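Local coordinates for putative cell adhesion protein (Parabacteroides distasonis, PDB 3LIU), which probably serves as a structural subunit of pili on the bacterial surface, as a member of the FimA/Mfa1 fimbrillin family, at residues P38-V43 and E281-E286; P168-R173 and T217-T222; I178-A183 and F198-V203; T307-K312 and Y360-T365. One frame throughout, in Å; residues are numbered along the deposited sequence.

Contact 1. Residues P38-V43 and E281-E286; sequences PTDADV and EFYVYE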
loop_
_atom_site.group_PDB
_atom_site.type_symbol
_atom_site.label_atom_id
_atom_site.label_comp_id
_atom_site.label_asym_id
_atom_site.label_seq_id
_atom_site.Cartn_x
_atom_site.Cartn_y
_atom_site.Cartn_z
ATOM N N PRO A 38 -15.577 -1.023 -10.552
ATOM C CA PRO A 38 -14.285 -0.370 -10.382
ATOM C C PRO A 38 -13.183 -1.390 -10.112
ATOM O O PRO A 38 -13.455 -2.423 -9.496
ATOM C CB PRO A 38 -14.503 0.562 -9.180
ATOM C CG PRO A 38 -15.606 -0.041 -8.415
ATOM C CD PRO A 38 -16.456 -0.835 -9.384
ATOM N N THR A 39 -11.974 -1.102 -10.598
ATOM C CA THR A 39 -10.809 -2.001 -10.456
ATOM C C THR A 39 -9.617 -1.253 -9.838
ATOM O O THR A 39 -9.575 -0.022 -9.788
ATOM C CB THR A 39 -10.320 -2.559 -11.812
ATOM O OG1 THR A 39 -9.508 -1.561 -12.454
ATOM C CG2 THR A 39 -11.489 -2.933 -12.720
ATOM N N ASP A 40 -8.628 -2.022 -9.395
ATOM C CA ASP A 40 -7.461 -1.486 -8.736
ATOM C C ASP A 40 -6.458 -0.886 -9.759
ATOM O O ASP A 40 -5.375 -0.496 -9.400
ATOM C CB ASP A 40 -6.824 -2.567 -7.829
ATOM C CG ASP A 40 -6.254 -3.745 -8.610
ATOM O OD1 ASP A 40 -6.023 -3.546 -9.791
ATOM O OD2 ASP A 40 -6.028 -4.848 -8.055
ATOM N N ALA A 41 -6.813 -0.841 -11.035
ATOM C CA ALA A 41 -6.014 -0.152 -12.039
ATOM C C ALA A 41 -6.705 1.109 -12.561
ATOM O O ALA A 41 -6.173 1.782 -13.446
ATOM C CB ALA A 41 -5.677 -1.111 -13.237
ATOM N N ASP A 42 -7.890 1.446 -12.049
ATOM C CA ASP A 42 -8.591 2.619 -12.593
ATOM C C ASP A 42 -7.766 3.929 -12.369
ATOM O O ASP A 42 -7.187 4.130 -11.304
ATOM C CB ASP A 42 -9.980 2.826 -11.969
ATOM C CG ASP A 42 -10.983 1.729 -12.317
ATOM O OD1 ASP A 42 -10.710 0.857 -13.170
ATOM O OD2 ASP A 42 -12.066 1.758 -11.698
ATOM N N VAL A 43 -7.779 4.796 -13.384
ATOM C CA VAL A 43 -7.235 6.132 -13.348
ATOM C C VAL A 43 -8.368 7.053 -13.652
ATOM O O VAL A 43 -8.798 7.173 -14.790
ATOM C CB VAL A 43 -6.115 6.279 -14.368
ATOM C CG1 VAL A 43 -5.676 7.720 -14.485
ATOM C CG2 VAL A 43 -4.953 5.308 -13.971
ATOM N N GLU A 281 -8.291 -9.109 -0.474
ATOM C CA GLU A 281 -7.116 -8.228 -0.464
ATOM C C GLU A 281 -7.331 -7.035 0.470
ATOM O O GLU A 281 -8.403 -6.435 0.447
ATOM C CB GLU A 281 -6.803 -7.731 -1.861
ATOM C CG GLU A 281 -6.220 -8.804 -2.748
ATOM C CD GLU A 281 -6.004 -8.346 -4.184
ATOM O OE1 GLU A 281 -5.450 -7.239 -4.434
ATOM O OE2 GLU A 281 -6.380 -9.118 -5.070
ATOM N N PHE A 282 -6.315 -6.730 1.297
ATOM C CA PHE A 282 -6.305 -5.567 2.162
ATOM C C PHE A 282 -5.267 -4.612 1.613
ATOM O O PHE A 282 -4.161 -5.037 1.301
ATOM C CB PHE A 282 -5.863 -5.956 3.599
ATOM C CG PHE A 282 -6.827 -6.891 4.311
ATOM C CD1 PHE A 282 -8.018 -6.415 4.850
ATOM C CD2 PHE A 282 -6.563 -8.244 4.404
ATOM C CE1 PHE A 282 -8.919 -7.295 5.523
ATOM C CE2 PHE A 282 -7.452 -9.107 5.057
ATOM C CZ PHE A 282 -8.624 -8.618 5.624
ATOM N N TYR A 283 -5.596 -3.321 1.589
ATOM C CA TYR A 283 -4.728 -2.297 1.093
ATOM C C TYR A 283 -4.130 -1.499 2.242
ATOM O O TYR A 283 -4.843 -1.049 3.154
ATOM C CB TYR A 283 -5.481 -1.337 0.155
ATOM C CG TYR A 283 -6.167 -1.956 -1.023
ATOM C CD1 TYR A 283 -5.556 -2.994 -1.755
ATOM C CD2 TYR A 283 -7.423 -1.517 -1.430
ATOM C CE1 TYR A 283 -6.204 -3.597 -2.829
ATOM C CE2 TYR A 283 -8.052 -2.082 -2.527
ATOM C CZ TYR A 283 -7.435 -3.108 -3.227
ATOM O OH TYR A 283 -8.067 -3.694 -4.301
ATOM N N VAL A 284 -2.814 -1.293 2.161
ATOM C CA VAL A 284 -2.075 -0.659 3.242
ATOM C C VAL A 284 -1.015 0.207 2.584
ATOM O O VAL A 284 -0.696 0.009 1.393
ATOM C CB VAL A 284 -1.389 -1.718 4.208
ATOM C CG1 VAL A 284 -2.399 -2.576 4.909
ATOM C CG2 VAL A 284 -0.403 -2.602 3.455
ATOM N N TYR A 285 -0.459 1.153 3.333
ATOM C CA TYR A 285 0.690 1.927 2.843
ATOM C C TYR A 285 1.991 1.212 3.263
ATOM O O TYR A 285 1.979 0.219 4.033
ATOM C CB TYR A 285 0.666 3.387 3.354
ATOM C CG TYR A 285 -0.434 4.298 2.802
ATOM C CD1 TYR A 285 -0.819 4.248 1.469
ATOM C CD2 TYR A 285 -1.047 5.246 3.615
ATOM C CE1 TYR A 285 -1.784 5.077 0.962
ATOM C CE2 TYR A 285 -2.039 6.118 3.093
ATOM C CZ TYR A 285 -2.398 6.014 1.792
ATOM O OH TYR A 285 -3.381 6.792 1.238
ATOM N N GLU A 286 3.115 1.754 2.806
ATOM C CA GLU A 286 4.407 1.169 3.148
ATOM C C GLU A 286 4.652 1.213 4.635
ATOM O O GLU A 286 4.295 2.172 5.328
ATOM C CB GLU A 286 5.572 1.874 2.438
ATOM C CG GLU A 286 5.516 1.797 0.917
ATOM C CD GLU A 286 6.842 2.131 0.242
ATOM O OE1 GLU A 286 7.501 3.101 0.681
ATOM O OE2 GLU A 286 7.176 1.461 -0.778
HETATM O O HOH W 1 -6.965 -5.654 -5.602
#

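Contact 2. Residues P168-R173 and T217-T222; sequences PVPLVR and TEEWGT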
loop_
_atom_site.group_PDB
_atom_site.type_symbol
_atom_site.label_atom_id
_atom_site.label_comp_id
_atom_site.label_asym_id
_atom_site.label_seq_id
_atom_site.Cartn_x
_atom_site.Cartn_y
_atom_site.Cartn_z
ATOM N N PRO A 168 4.108 6.505 -23.005
ATOM C CA PRO A 168 3.225 7.033 -21.962
ATOM C C PRO A 168 3.833 6.937 -20.541
ATOM O O PRO A 168 4.608 6.024 -20.251
ATOM C CB PRO A 168 1.936 6.207 -22.113
ATOM C CG PRO A 168 2.237 5.105 -23.040
ATOM C CD PRO A 168 3.466 5.459 -23.824
ATOM N N VAL A 169 3.517 7.909 -19.689
ATOM C CA VAL A 169 4.142 7.974 -18.358
ATOM C C VAL A 169 3.607 6.860 -17.470
ATOM O O VAL A 169 2.396 6.757 -17.279
ATOM C CB VAL A 169 3.917 9.308 -17.664
ATOM C CG1 VAL A 169 4.764 9.386 -16.350
ATOM C CG2 VAL A 169 4.254 10.428 -18.642
ATOM N N PRO A 170 4.505 5.983 -16.971
ATOM C CA PRO A 170 4.046 4.927 -16.049
ATOM C C PRO A 170 3.707 5.489 -14.684
ATOM O O PRO A 170 4.306 6.482 -14.247
ATOM C CB PRO A 170 5.243 3.948 -15.951
ATOM C CG PRO A 170 6.383 4.606 -16.552
ATOM C CD PRO A 170 5.958 5.935 -17.189
ATOM N N LEU A 171 2.701 4.898 -14.058
ATOM C CA LEU A 171 2.293 5.248 -12.698
ATOM C C LEU A 171 2.493 4.030 -11.831
ATOM O O LEU A 171 2.304 2.922 -12.302
ATOM C CB LEU A 171 0.841 5.716 -12.650
ATOM C CG LEU A 171 0.430 6.903 -13.522
ATOM C CD1 LEU A 171 -1.079 7.201 -13.315
ATOM C CD2 LEU A 171 1.330 8.131 -13.312
ATOM N N VAL A 172 2.904 4.240 -10.578
ATOM C CA VAL A 172 3.057 3.177 -9.615
ATOM C C VAL A 172 2.159 3.410 -8.423
ATOM O O VAL A 172 2.157 4.492 -7.856
ATOM C CB VAL A 172 4.513 3.030 -9.145
ATOM C CG1 VAL A 172 4.625 1.867 -8.114
ATOM C CG2 VAL A 172 5.409 2.796 -10.335
ATOM N N ARG A 173 1.406 2.387 -8.037
ATOM C CA ARG A 173 0.471 2.519 -6.914
ATOM C C ARG A 173 1.200 2.922 -5.639
ATOM O O ARG A 173 2.346 2.572 -5.440
ATOM C CB ARG A 173 -0.292 1.229 -6.659
ATOM C CG ARG A 173 -1.234 0.799 -7.769
ATOM C CD ARG A 173 -1.942 -0.508 -7.379
ATOM N NE ARG A 173 -2.742 -1.099 -8.463
ATOM C CZ ARG A 173 -2.259 -1.806 -9.496
ATOM N NH1 ARG A 173 -0.978 -2.001 -9.641
ATOM N NH2 ARG A 173 -3.079 -2.319 -10.413
ATOM N N THR A 217 10.826 10.558 -5.807
ATOM C CA THR A 217 11.639 11.124 -6.874
ATOM C C THR A 217 11.928 10.120 -7.978
ATOM O O THR A 217 11.783 10.411 -9.191
ATOM C CB THR A 217 12.991 11.624 -6.333
ATOM O OG1 THR A 217 12.746 12.717 -5.451
ATOM C CG2 THR A 217 13.838 12.094 -7.451
ATOM N N GLU A 218 12.319 8.928 -7.555
ATOM C CA GLU A 218 12.589 7.855 -8.473
ATOM C C GLU A 218 11.331 7.008 -8.709
ATOM O O GLU A 218 10.359 6.998 -7.927
ATOM C CB GLU A 218 13.759 6.985 -7.976
ATOM C CG GLU A 218 15.065 7.744 -7.620
ATOM C CD GLU A 218 15.607 8.587 -8.770
ATOM O OE1 GLU A 218 15.472 8.149 -9.934
ATOM O OE2 GLU A 218 16.177 9.681 -8.510
ATOM N N GLU A 219 11.352 6.295 -9.823
ATOM C CA GLU A 219 10.284 5.355 -10.166
ATOM C C GLU A 219 10.211 4.279 -9.117
ATOM O O GLU A 219 11.215 3.647 -8.823
ATOM C CB GLU A 219 10.618 4.697 -11.510
ATOM C CG GLU A 219 9.584 3.724 -11.985
ATOM C CD GLU A 219 8.512 4.408 -12.713
ATOM O OE1 GLU A 219 8.300 5.598 -12.452
ATOM O OE2 GLU A 219 7.931 3.775 -13.587
ATOM N N TRP A 220 9.030 4.048 -8.552
ATOM C CA TRP A 220 8.847 2.984 -7.558
ATOM C C TRP A 220 9.751 3.182 -6.329
ATOM O O TRP A 220 10.169 2.228 -5.692
ATOM C CB TRP A 220 9.105 1.612 -8.204
ATOM C CG TRP A 220 8.305 0.454 -7.609
ATOM C CD1 TRP A 220 8.071 0.200 -6.286
ATOM C CD2 TRP A 220 7.696 -0.624 -8.328
ATOM N NE1 TRP A 220 7.320 -0.947 -6.136
ATOM C CE2 TRP A 220 7.096 -1.485 -7.374
ATOM C CE3 TRP A 220 7.584 -0.939 -9.682
ATOM C CZ2 TRP A 220 6.415 -2.651 -7.740
ATOM C CZ3 TRP A 220 6.914 -2.112 -10.043
ATOM C CH2 TRP A 220 6.338 -2.941 -9.073
ATOM N N GLY A 221 10.028 4.431 -5.978
ATOM C CA GLY A 221 10.843 4.732 -4.819
ATOM C C GLY A 221 10.004 4.749 -3.543
ATOM O O GLY A 221 8.776 4.811 -3.570
ATOM N N THR A 222 10.692 4.700 -2.419
ATOM C CA THR A 222 10.038 4.683 -1.122
ATOM C C THR A 222 9.254 5.971 -0.888
ATOM O O THR A 222 9.694 7.072 -1.266
ATOM C CB THR A 222 11.048 4.387 0.025
ATOM O OG1 THR A 222 10.330 4.307 1.258
ATOM C CG2 THR A 222 12.109 5.464 0.153
HETATM O O HOH W 2 7.131 7.492 -13.949
#

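Contact 3. Residues I178-A183 and F198-V203; sequences IALAGA and FVLKEV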
loop_
_atom_site.group_PDB
_atom_site.type_symbol
_atom_site.label_atom_id
_atom_site.label_comp_id
_atom_site.label_asym_id
_atom_site.label_seq_id
_atom_site.Cartn_x
_atom_site.Cartn_y
_atom_site.Cartn_z
ATOM N N ILE A 178 -2.429 -7.005 0.623
ATOM C CA ILE A 178 -2.099 -8.127 1.484
ATOM C C ILE A 178 -3.289 -9.069 1.532
ATOM O O ILE A 178 -4.441 -8.642 1.777
ATOM C CB ILE A 178 -1.696 -7.689 2.938
ATOM C CG1 ILE A 178 -0.473 -6.787 2.913
ATOM C CG2 ILE A 178 -1.404 -8.904 3.824
ATOM C CD1 ILE A 178 -0.072 -6.163 4.309
ATOM N N ALA A 179 -3.033 -10.344 1.301
ATOM C CA ALA A 179 -4.098 -11.363 1.337
ATOM C C ALA A 179 -3.601 -12.673 1.911
ATOM O O ALA A 179 -2.421 -13.013 1.776
ATOM C CB ALA A 179 -4.665 -11.590 -0.040
ATOM N N LEU A 180 -4.518 -13.379 2.580
ATOM C CA LEU A 180 -4.327 -14.725 3.040
ATOM C C LEU A 180 -4.736 -15.666 1.907
ATOM O O LEU A 180 -5.924 -15.746 1.538
ATOM C CB LEU A 180 -5.187 -15.018 4.293
ATOM C CG LEU A 180 -5.055 -16.426 4.890
ATOM C CD1 LEU A 180 -3.732 -16.610 5.632
ATOM C CD2 LEU A 180 -6.254 -16.796 5.787
ATOM N N ALA A 181 -3.742 -16.365 1.372
ATOM C CA ALA A 181 -3.891 -17.270 0.258
ATOM C C ALA A 181 -4.323 -18.637 0.765
ATOM O O ALA A 181 -5.035 -19.338 0.092
ATOM C CB ALA A 181 -2.571 -17.377 -0.488
ATOM N N GLY A 182 -3.908 -19.025 1.949
ATOM C CA GLY A 182 -4.438 -20.282 2.519
ATOM C C GLY A 182 -4.053 -20.462 3.971
ATOM O O GLY A 182 -3.132 -19.823 4.454
ATOM N N ALA A 183 -4.794 -21.313 4.678
ATOM C CA ALA A 183 -4.515 -21.581 6.088
ATOM C C ALA A 183 -4.893 -22.996 6.431
ATOM O O ALA A 183 -6.038 -23.250 6.765
ATOM C CB ALA A 183 -5.272 -20.627 6.967
ATOM N N PHE A 198 -8.571 -26.951 11.168
ATOM C CA PHE A 198 -8.622 -25.534 11.529
ATOM C C PHE A 198 -9.695 -24.912 10.678
ATOM O O PHE A 198 -9.651 -25.062 9.459
ATOM C CB PHE A 198 -7.306 -24.871 11.241
ATOM C CG PHE A 198 -7.305 -23.373 11.450
ATOM C CD1 PHE A 198 -7.287 -22.835 12.725
ATOM C CD2 PHE A 198 -7.292 -22.517 10.379
ATOM C CE1 PHE A 198 -7.300 -21.481 12.911
ATOM C CE2 PHE A 198 -7.286 -21.173 10.557
ATOM C CZ PHE A 198 -7.286 -20.641 11.823
ATOM N N VAL A 199 -10.653 -24.248 11.322
ATOM C CA VAL A 199 -11.732 -23.535 10.645
ATOM C C VAL A 199 -11.477 -22.043 10.832
ATOM O O VAL A 199 -11.490 -21.537 11.974
ATOM C CB VAL A 199 -13.117 -23.915 11.222
ATOM C CG1 VAL A 199 -14.213 -23.199 10.455
ATOM C CG2 VAL A 199 -13.327 -25.450 11.202
ATOM N N LEU A 200 -11.241 -21.354 9.714
ATOM C CA LEU A 200 -11.008 -19.931 9.704
ATOM C C LEU A 200 -12.281 -19.123 10.010
ATOM O O LEU A 200 -13.287 -19.339 9.376
ATOM C CB LEU A 200 -10.425 -19.520 8.343
ATOM C CG LEU A 200 -10.081 -18.040 8.218
ATOM C CD1 LEU A 200 -8.843 -17.710 9.119
ATOM C CD2 LEU A 200 -9.840 -17.704 6.742
ATOM N N LYS A 201 -12.209 -18.188 10.959
ATOM C CA LYS A 201 -13.355 -17.308 11.305
ATOM C C LYS A 201 -13.155 -15.851 10.908
ATOM O O LYS A 201 -14.111 -15.190 10.507
ATOM C CB LYS A 201 -13.640 -17.356 12.799
ATOM C CG LYS A 201 -14.335 -18.657 13.274
ATOM C CD LYS A 201 -14.759 -18.517 14.761
ATOM C CE LYS A 201 -15.770 -19.586 15.228
ATOM N NZ LYS A 201 -15.460 -20.123 16.637
ATOM N N GLU A 202 -11.918 -15.356 11.008
ATOM C CA GLU A 202 -11.638 -13.930 10.767
ATOM C C GLU A 202 -10.184 -13.728 10.314
ATOM O O GLU A 202 -9.277 -14.470 10.707
ATOM C CB GLU A 202 -11.908 -13.116 12.059
ATOM C CG GLU A 202 -11.738 -11.584 11.943
ATOM C CD GLU A 202 -13.028 -10.854 11.572
ATOM O OE1 GLU A 202 -14.065 -11.523 11.418
ATOM O OE2 GLU A 202 -13.022 -9.607 11.441
ATOM N N VAL A 203 -9.971 -12.708 9.488
ATOM C CA VAL A 203 -8.652 -12.244 9.134
ATOM C C VAL A 203 -8.598 -10.741 9.369
ATOM O O VAL A 203 -9.564 -10.024 9.060
ATOM C CB VAL A 203 -8.340 -12.558 7.654
ATOM C CG1 VAL A 203 -6.901 -12.188 7.318
ATOM C CG2 VAL A 203 -8.594 -14.063 7.347
#

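Contact 4. Residues T307-K312 and Y360-T365; sequences TLLIVK and YEISLT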
loop_
_atom_site.group_PDB
_atom_site.type_symbol
_atom_site.label_atom_id
_atom_site.label_comp_id
_atom_site.label_asym_id
_atom_site.label_seq_id
_atom_site.Cartn_x
_atom_site.Cartn_y
_atom_site.Cartn_z
ATOM N N THR A 307 3.644 -4.277 10.216
ATOM C CA THR A 307 2.294 -4.654 9.828
ATOM C C THR A 307 2.112 -6.160 9.973
ATOM O O THR A 307 2.975 -6.935 9.523
ATOM C CB THR A 307 2.034 -4.228 8.388
ATOM O OG1 THR A 307 2.188 -2.815 8.311
ATOM C CG2 THR A 307 0.660 -4.602 7.904
ATOM N N LEU A 308 1.018 -6.541 10.648
ATOM C CA LEU A 308 0.707 -7.947 10.937
ATOM C C LEU A 308 -0.525 -8.334 10.168
ATOM O O LEU A 308 -1.469 -7.531 10.049
ATOM C CB LEU A 308 0.421 -8.172 12.452
ATOM C CG LEU A 308 1.447 -7.655 13.463
ATOM C CD1 LEU A 308 1.020 -7.896 14.911
ATOM C CD2 LEU A 308 2.856 -8.229 13.247
ATOM N N LEU A 309 -0.518 -9.577 9.683
ATOM C CA LEU A 309 -1.702 -10.285 9.342
ATOM C C LEU A 309 -1.989 -11.271 10.448
ATOM O O LEU A 309 -1.145 -12.114 10.811
ATOM C CB LEU A 309 -1.597 -10.982 7.967
ATOM C CG LEU A 309 -2.898 -11.724 7.584
ATOM C CD1 LEU A 309 -3.262 -11.575 6.120
ATOM C CD2 LEU A 309 -2.874 -13.196 7.994
ATOM N N ILE A 310 -3.195 -11.165 10.995
ATOM C CA ILE A 310 -3.622 -12.031 12.085
ATOM C C ILE A 310 -4.891 -12.788 11.691
ATOM O O ILE A 310 -5.873 -12.174 11.195
ATOM C CB ILE A 310 -3.887 -11.192 13.369
ATOM C CG1 ILE A 310 -2.678 -10.313 13.692
ATOM C CG2 ILE A 310 -4.222 -12.120 14.630
ATOM C CD1 ILE A 310 -2.847 -9.412 14.960
ATOM N N VAL A 311 -4.865 -14.119 11.856
ATOM C CA VAL A 311 -6.043 -14.960 11.662
ATOM C C VAL A 311 -6.591 -15.494 12.984
ATOM O O VAL A 311 -5.845 -15.676 13.963
ATOM C CB VAL A 311 -5.794 -16.119 10.670
ATOM C CG1 VAL A 311 -5.091 -15.572 9.371
ATOM C CG2 VAL A 311 -4.971 -17.179 11.305
ATOM N N LYS A 312 -7.910 -15.650 13.011
ATOM C CA LYS A 312 -8.617 -16.272 14.116
ATOM C C LYS A 312 -9.430 -17.445 13.603
ATOM O O LYS A 312 -10.093 -17.331 12.575
ATOM C CB LYS A 312 -9.567 -15.293 14.776
ATOM C CG LYS A 312 -10.025 -15.761 16.182
ATOM C CD LYS A 312 -11.110 -14.919 16.774
ATOM C CE LYS A 312 -12.409 -15.118 16.054
ATOM N NZ LYS A 312 -13.428 -14.256 16.631
ATOM N N TYR A 360 1.070 -9.302 -1.677
ATOM C CA TYR A 360 1.570 -10.236 -0.694
ATOM C C TYR A 360 0.541 -11.355 -0.552
ATOM O O TYR A 360 -0.653 -11.096 -0.263
ATOM C CB TYR A 360 1.773 -9.521 0.641
ATOM C CG TYR A 360 2.894 -8.557 0.622
ATOM C CD1 TYR A 360 2.746 -7.305 0.040
ATOM C CD2 TYR A 360 4.119 -8.866 1.198
ATOM C CE1 TYR A 360 3.800 -6.395 0.023
ATOM C CE2 TYR A 360 5.168 -7.966 1.182
ATOM C CZ TYR A 360 5.025 -6.754 0.577
ATOM O OH TYR A 360 6.091 -5.874 0.559
ATOM N N GLU A 361 0.975 -12.580 -0.836
ATOM C CA GLU A 361 0.125 -13.768 -0.734
ATOM C C GLU A 361 0.679 -14.633 0.369
ATOM O O GLU A 361 1.790 -15.175 0.246
ATOM C CB GLU A 361 0.119 -14.541 -2.049
ATOM C CG GLU A 361 -0.371 -13.743 -3.230
ATOM C CD GLU A 361 -1.857 -13.452 -3.172
ATOM O OE1 GLU A 361 -2.575 -14.135 -2.404
ATOM O OE2 GLU A 361 -2.302 -12.539 -3.896
ATOM N N ILE A 362 -0.070 -14.716 1.485
ATOM C CA ILE A 362 0.372 -15.393 2.724
ATOM C C ILE A 362 -0.330 -16.757 2.863
ATOM O O ILE A 362 -1.554 -16.842 2.795
ATOM C CB ILE A 362 0.082 -14.495 3.964
ATOM C CG1 ILE A 362 0.814 -13.145 3.788
ATOM C CG2 ILE A 362 0.460 -15.213 5.272
ATOM C CD1 ILE A 362 0.603 -12.153 4.846
ATOM N N SER A 363 0.454 -17.817 2.994
ATOM C CA SER A 363 -0.064 -19.154 3.235
ATOM C C SER A 363 0.407 -19.617 4.594
ATOM O O SER A 363 1.616 -19.679 4.855
ATOM C CB SER A 363 0.445 -20.127 2.161
ATOM O OG SER A 363 0.024 -19.677 0.891
ATOM N N LEU A 364 -0.549 -19.950 5.452
ATOM C CA LEU A 364 -0.251 -20.371 6.810
ATOM C C LEU A 364 -0.338 -21.873 7.004
ATOM O O LEU A 364 -1.223 -22.529 6.447
ATOM C CB LEU A 364 -1.212 -19.672 7.771
ATOM C CG LEU A 364 -1.123 -18.158 7.774
ATOM C CD1 LEU A 364 -2.039 -17.585 8.918
ATOM C CD2 LEU A 364 0.328 -17.722 7.908
ATOM N N THR A 365 0.598 -22.422 7.772
ATOM C CA THR A 365 0.519 -23.818 8.193
ATOM C C THR A 365 0.356 -23.761 9.702
ATOM O O THR A 365 1.274 -23.340 10.413
ATOM C CB THR A 365 1.774 -24.635 7.838
ATOM O OG1 THR A 365 1.937 -24.662 6.416
ATOM C CG2 THR A 365 1.673 -26.102 8.362
#

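Contact 1. Residues P38-V43 and E281-E286
Asp40 faces Tyr283 and Glu281 across a small contact in which a single water bridges all three side chains. The closest direct approach is CB of Asp40 to OH of Tyr283, 3.9 Å. Water 1 accepts a hydrogen bond from Tyr283 OH (2.6 Å), reached in the plane of the phenol ring at its edge, and donates its two protons to the carboxylates, to Asp40 OD2 at 2.7 Å and to Glu281 OE1 at 2.5 Å. Those two oxygens, OD2 of Asp40 and OE1 of Glu281, are 4.4 Å apart, a like-charge pair that the water probably makes tolerable. The loop that presents Asp40 is a type I beta turn from Thr39 to Asp42, closed by Asp42 N on Thr39 O. An ST turn lies within it, Ala41 N donating to Thr39 OG1 at 3.1 Å, while Thr39 N meets OD2 of Asp42 from 54° out of the carboxylate plane. CB of Asp40 points toward 281-286, and a chi1 of 66°, with CG between the backbone N and the carbonyl carbon, sets OD2 within range of the water. Further polar partners surround the bridge: Arg173 forms a salt bridge with Asp40 OD1, Lys359 another with Glu281 OE2, and Ser177 OG is hydrogen-bonded to Glu281 OE1. Leu121 packs against both Asp40 and Tyr283.

Contact 2. Residues P168-R173 and T217-T222
Glu219 OE1 takes a hydrogen bond of 2.7 Å from water 2, and the same water donates its other proton to the backbone O of Pro170 at 3.0 Å, so one solvent molecule couples the loop 217-222 to the lead-in of strand 172-185. The other carboxylate oxygen, Glu219 OE2, touches the CB-CG side of the proline, 3.4 Å from CG of Pro170. The acid arrives here by a bent chain: its CG is trans to the backbone N, the kink comes at chi2 (85°), and the Glu219 and Pro170 side chains cross at about a right angle. Its carboxyl carbon, CD, also skirts CG2 of Val172 at 4.2 Å. Val172 supplies the other half of the contact. Its CG1 methyl stands over one face of the Trp220 indole in a CH-pi contact, 4.0 Å from the centroid of the five-membered ring and only 12° off its normal. Glu219 and Trp220 are the central residues of a type II beta turn from Glu218 to Gly221, closed by Gly221 N on Glu218 O; Trp220 holds the left-handed backbone conformation at the third position. The indole N-H donates a hydrogen bond to Arg356 O, and Tyr358 also meets the ring. The contact thus joins a water-bridged polar margin to a methyl-on-indole contact: the indole N-H is satisfied by the Arg356 carbonyl while Val172 covers a face, and the carboxylate is reached by a bridging water.

Contact 3. Residues I178-A183 and F198-V203
Two facing layers of a beta sandwich meet here: strand 172-185 contributes Leu180 and Ala183, and strand 193-213, in the opposing sheet, contributes Phe198, Leu200 and Val203. The short segments run at 144° to each other, their axes no nearer than 9.1 Å, a distance spanned by side chains rather than backbone bonds. Leu180 is the central residue. Its CD2 methyl meets CD2 of Leu200 at 3.8 Å, the two side chains pointing at each other tip to tip, and the same methyl lies 3.9 Å from CG2 of Val203, which comes in at a slant. Both leucines have CG trans to the backbone N (chi1 -179° for Leu180), sending their branches into the gap between the layers. Lys201 and Glu202 form a classic beta bulge, both facing Lys312; it resets the alternation of the strand, so that Leu200 and Val203, three residues apart, both point inward. At the far end Ala183 meets the rim of the Phe198 ring: Ala183 O sits near the ring plane at its edge, 3.9 Å from CD2, and Ala183 CB is 4.2 Å from CE2. Val311 packs on both Leu180 and Leu200, filling in the same interior. Face-to-face packing of aliphatic side chains between two sheets is the hallmark of a beta sandwich, consistent with the transthyretin-like fold of the FimA family.

Contact 4. Residues T307-K312 and Y360-T365
Leu309 and Ile362 point at each other tip to tip, as do Val311 and Leu364 one step further along both strands, so the contact consists of two matched aliphatic pairs. In the first, the long branch of Ile362 does the reaching: stretched out by chi2 of 178°, it carries CD1 to 4.0 Å from CB of Leu309 and 4.1 Å from Leu309 CD1. The methyl therefore touches both the root and one end of the leucine. In the sandwich these residues belong to opposite layers: strand 308-319 lies beside strand 193-213, while strand 358-366 runs parallel to strand 172-185 and antiparallel to strand 383-391. Leu309 and Val311, separated by Ile310, which points away from the other segment, face Ile362 and Leu364, which are likewise two residues apart on their strand. In the second pair the valine is the one that offers two methyls: Leu364 CD1 is 3.7 Å from Val311 CG1 and 3.8 Å from Val311 CG2, seated in the fork of the valine. The leucine is extended too, with CG trans to its carbonyl carbon and chi2 at -174°, and CD1 is the atom that makes the contact. All four residues are buried. Around them Val203 packs on Leu309, Val387 on Ile362, and both Ala385 and Ile335 on Leu364.

Contacts 3 and 4, with centres about 7 Å apart, belong to one apolar core: each joins the sheet of strands 172-185 and 358-366 to that of strands 193-213 and 308-319, and they are stitched together through backbone bonds such as Ala181 N to Ile362 O (2.7 Å). Contact 1 lies at the surface and relies on carboxylates, a phenol and water. Contact 2, partly buried, mixes the two kinds of chemistry and shares strand 172-185 with contact 3, although their centres are about 32 Å apart. Contacts 1 and 2 meet through the salt bridge from Asp40 to Arg173, while Phe282 and Ile178 tie contact 1 to contact 3.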